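Local structure of Exo-beta-1,4-mannosidase (Rhizomucor miehei, 4LYP) at residues Asn237-Gln240 / Trp246-Glu249. The protein probably hydrolyses terminal beta-linked mannose residues from the non-reducing ends of beta-1,4-mannosides, as a secreted family 5 glycoside hydrolase with a TIM-barrel fold. Residues are numbered along the deposited sequence; the frame is centred on the assembly and turned at random.
Sequences NEPQ and WFEE. With GAI (guanidine), chain C.
In W246 a chi1 of 176° turns CG away from the backbone N, whereas a chi1 of -74° sets F247 CG beside its own N, opposite the carbonyl carbon; these different torsions bring both rings from neighbouring residues of helix 244-257 to P239. P239 CB lies 3.9 Å from W246 CZ3 and 4.0 Å from F247 CZ. P239 CG reaches F247 CE1 at 4.0 Å, and the proline meets W246 at about a right angle but F247 obliquely. W246 CE3 sits 4.0 Å above the F247 plane, over its centre, so W246 covers one face of F247 while both rings touch the proline. W246 NE1 is hydrogen-bonded to N202 OD1. On the loop, Q240 NE2 donates to E238 O at 2.9 Å, nearly straight (173°) but from above the carbonyl plane. E238 is extended beyond CG and takes guanidine N2 on OE1 at 2.8 Å and N1 on OE2 at 2.8 Å; W153 NE1 hydrogen-bonds OE1 and H291 ND1 hydrogen-bonds OE2. The N-E-P sequence following strand 230-234 matches the acid/base motif of family 5, so E238 is probably that catalyst. The chemistry thus divides at P239: purely apolar contact joins loop to helix, while the neighbouring carboxylate of E238 faces the polar pocket and binds guanidine there.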
ATOM      1  N   ASN A 237      -3.751   5.891  -2.525  1.00  6.47           N
ATOM      2  CA  ASN A 237      -3.068   4.909  -3.366  1.00  6.61           C
ATOM      3  C   ASN A 237      -3.170   5.370  -4.852  1.00  6.60           C
ATOM      4  O   ASN A 237      -4.267   5.428  -5.424  1.00  7.54           O
ATOM      5  CB  ASN A 237      -3.747   3.555  -3.195  1.00  6.21           C
ATOM      6  CG  ASN A 237      -3.103   2.518  -4.030  1.00  6.78           C
ATOM      7  OD1 ASN A 237      -1.849   2.357  -3.989  1.00  7.19           O
ATOM      8  ND2 ASN A 237      -3.879   1.797  -4.808  1.00  7.91           N
ATOM      9  N   GLU A 238      -1.999   5.646  -5.449  1.00  6.34           N
ATOM     10  CA  GLU A 238      -1.838   5.805  -6.916  1.00  6.54           C
ATOM     11  C   GLU A 238      -2.708   6.907  -7.535  1.00  7.03           C
ATOM     12  O   GLU A 238      -3.398   6.650  -8.508  1.00  8.02           O
ATOM     13  CB  GLU A 238      -2.041   4.491  -7.626  1.00  8.17           C
ATOM     14  CG  GLU A 238      -1.114   3.380  -7.121  1.00  7.95           C
ATOM     15  CD  GLU A 238      -1.100   2.172  -7.989  1.00  9.77           C
ATOM     16  OE1 GLU A 238      -1.877   2.101  -8.998  1.00 13.10           O
ATOM     17  OE2 GLU A 238      -0.245   1.261  -7.739  1.00  9.70           O
ATOM     18  N   PRO A 239      -2.611   8.162  -7.083  1.00  7.81           N
ATOM     19  CA  PRO A 239      -3.245   9.213  -7.889  1.00  8.28           C
ATOM     20  C   PRO A 239      -2.731   9.175  -9.329  1.00  7.86           C
ATOM     21  O   PRO A 239      -1.556   8.961  -9.554  1.00  7.93           O
ATOM     22  CB  PRO A 239      -2.831  10.510  -7.188  1.00 10.32           C
ATOM     23  CG  PRO A 239      -2.304  10.118  -5.862  1.00 12.04           C
ATOM     24  CD  PRO A 239      -1.793   8.703  -5.989  1.00  8.57           C
ATOM     25  N   GLN A 240      -3.611   9.374 -10.323  1.00  8.58           N
ATOM     26  CA  GLN A 240      -3.264   9.272 -11.736  1.00  8.60           C
ATOM     27  C   GLN A 240      -3.085  10.662 -12.350  1.00  8.14           C
ATOM     28  O   GLN A 240      -4.043  11.347 -12.684  1.00  9.46           O
ATOM     29  CB  GLN A 240      -4.316   8.460 -12.491  1.00  8.81           C
ATOM     30  CG  GLN A 240      -4.505   7.025 -11.975  1.00  9.14           C
ATOM     31  CD  GLN A 240      -3.255   6.201 -12.186  1.00  8.50           C
ATOM     32  OE1 GLN A 240      -2.854   5.936 -13.335  1.00 10.59           O
ATOM     33  NE2 GLN A 240      -2.556   5.828 -11.114  1.00  9.24           N
ATOM     34  N   TRP A 246      -3.049  20.058  -6.289  1.00 10.04           N
ATOM     35  CA  TRP A 246      -3.821  19.153  -5.418  1.00  9.87           C
ATOM     36  C   TRP A 246      -2.879  18.476  -4.418  1.00  9.42           C
ATOM     37  O   TRP A 246      -3.186  18.419  -3.225  1.00 10.49           O
ATOM     38  CB  TRP A 246      -4.584  18.166  -6.258  1.00  9.43           C
ATOM     39  CG  TRP A 246      -5.337  17.137  -5.498  1.00  9.12           C
ATOM     40  CD1 TRP A 246      -6.555  17.290  -4.921  1.00  9.82           C
ATOM     41  CD2 TRP A 246      -4.910  15.753  -5.227  1.00  8.69           C
ATOM     42  NE1 TRP A 246      -6.959  16.109  -4.310  1.00 10.25           N
ATOM     43  CE2 TRP A 246      -5.987  15.144  -4.486  1.00  9.88           C
ATOM     44  CE3 TRP A 246      -3.762  15.010  -5.523  1.00  8.28           C
ATOM     45  CZ2 TRP A 246      -5.937  13.828  -4.068  1.00  9.94           C
ATOM     46  CZ3 TRP A 246      -3.756  13.655  -5.150  1.00  9.22           C
ATOM     47  CH2 TRP A 246      -4.817  13.091  -4.391  1.00  9.40           C
ATOM     48  N   PHE A 247      -1.708  18.006  -4.884  1.00  8.88           N
ATOM     49  CA  PHE A 247      -0.748  17.470  -3.960  1.00  9.22           C
ATOM     50  C   PHE A 247      -0.366  18.502  -2.934  1.00  9.46           C
ATOM     51  O   PHE A 247      -0.227  18.155  -1.731  1.00 10.31           O
ATOM     52  CB  PHE A 247       0.507  16.993  -4.676  1.00 10.02           C
ATOM     53  CG  PHE A 247       0.312  15.714  -5.432  1.00  8.39           C
ATOM     54  CD1 PHE A 247       0.230  14.461  -4.762  1.00  9.07           C
ATOM     55  CD2 PHE A 247       0.193  15.709  -6.852  1.00  8.89           C
ATOM     56  CE1 PHE A 247       0.069  13.291  -5.457  1.00  8.68           C
ATOM     57  CE2 PHE A 247       0.029  14.497  -7.531  1.00  9.44           C
ATOM     58  CZ  PHE A 247      -0.024  13.292  -6.829  1.00  9.59           C
ATOM     59  N   GLU A 248      -0.127  19.751  -3.332  1.00  9.82           N
ATOM     60  CA  GLU A 248       0.273  20.783  -2.360  1.00 11.71           C
ATOM     61  C   GLU A 248      -0.811  20.975  -1.311  1.00 11.76           C
ATOM     62  O   GLU A 248      -0.595  21.014  -0.098  1.00 13.69           O
ATOM     63  CB  GLU A 248       0.529  22.110  -3.113  1.00 13.73           C
ATOM     64  CG  GLU A 248       0.916  23.263  -2.199  1.00 19.38           C
ATOM     65  CD  GLU A 248       2.238  22.961  -1.626  1.00 21.88           C
ATOM     66  OE1 GLU A 248       3.174  22.515  -2.336  1.00 24.19           O
ATOM     67  OE2 GLU A 248       2.357  23.228  -0.453  1.00 32.71           O
ATOM     68  N   GLU A 249      -2.061  21.072  -1.776  1.00 11.71           N
ATOM     69  CA  GLU A 249      -3.127  21.382  -0.844  1.00 14.84           C
ATOM     70  C   GLU A 249      -3.405  20.226   0.115  1.00 13.50           C
ATOM     71  O   GLU A 249      -3.613  20.453   1.304  1.00 13.01           O
ATOM     72  CB  GLU A 249      -4.365  21.738  -1.689  1.00 19.22           C
ATOM     73  CG  GLU A 249      -5.356  22.622  -0.977  1.00 32.40           C
ATOM     74  CD  GLU A 249      -6.526  21.787  -0.830  1.00 41.07           C
ATOM     75  OE1 GLU A 249      -7.628  21.986  -1.444  1.00 55.84           O
ATOM     76  OE2 GLU A 249      -6.271  20.834  -0.134  1.00 28.82           O
TER
HETATM   77  C   GAI C 501      -2.338  -1.087 -10.057  1.00 13.03           C
HETATM   78  N1  GAI C 501      -1.308  -0.918  -9.229  1.00 18.66           N
HETATM   79  N2  GAI C 501      -2.804   0.041 -10.618  1.00 16.47           N
HETATM   80  N3  GAI C 501      -2.910  -2.221 -10.258  1.00 16.18           N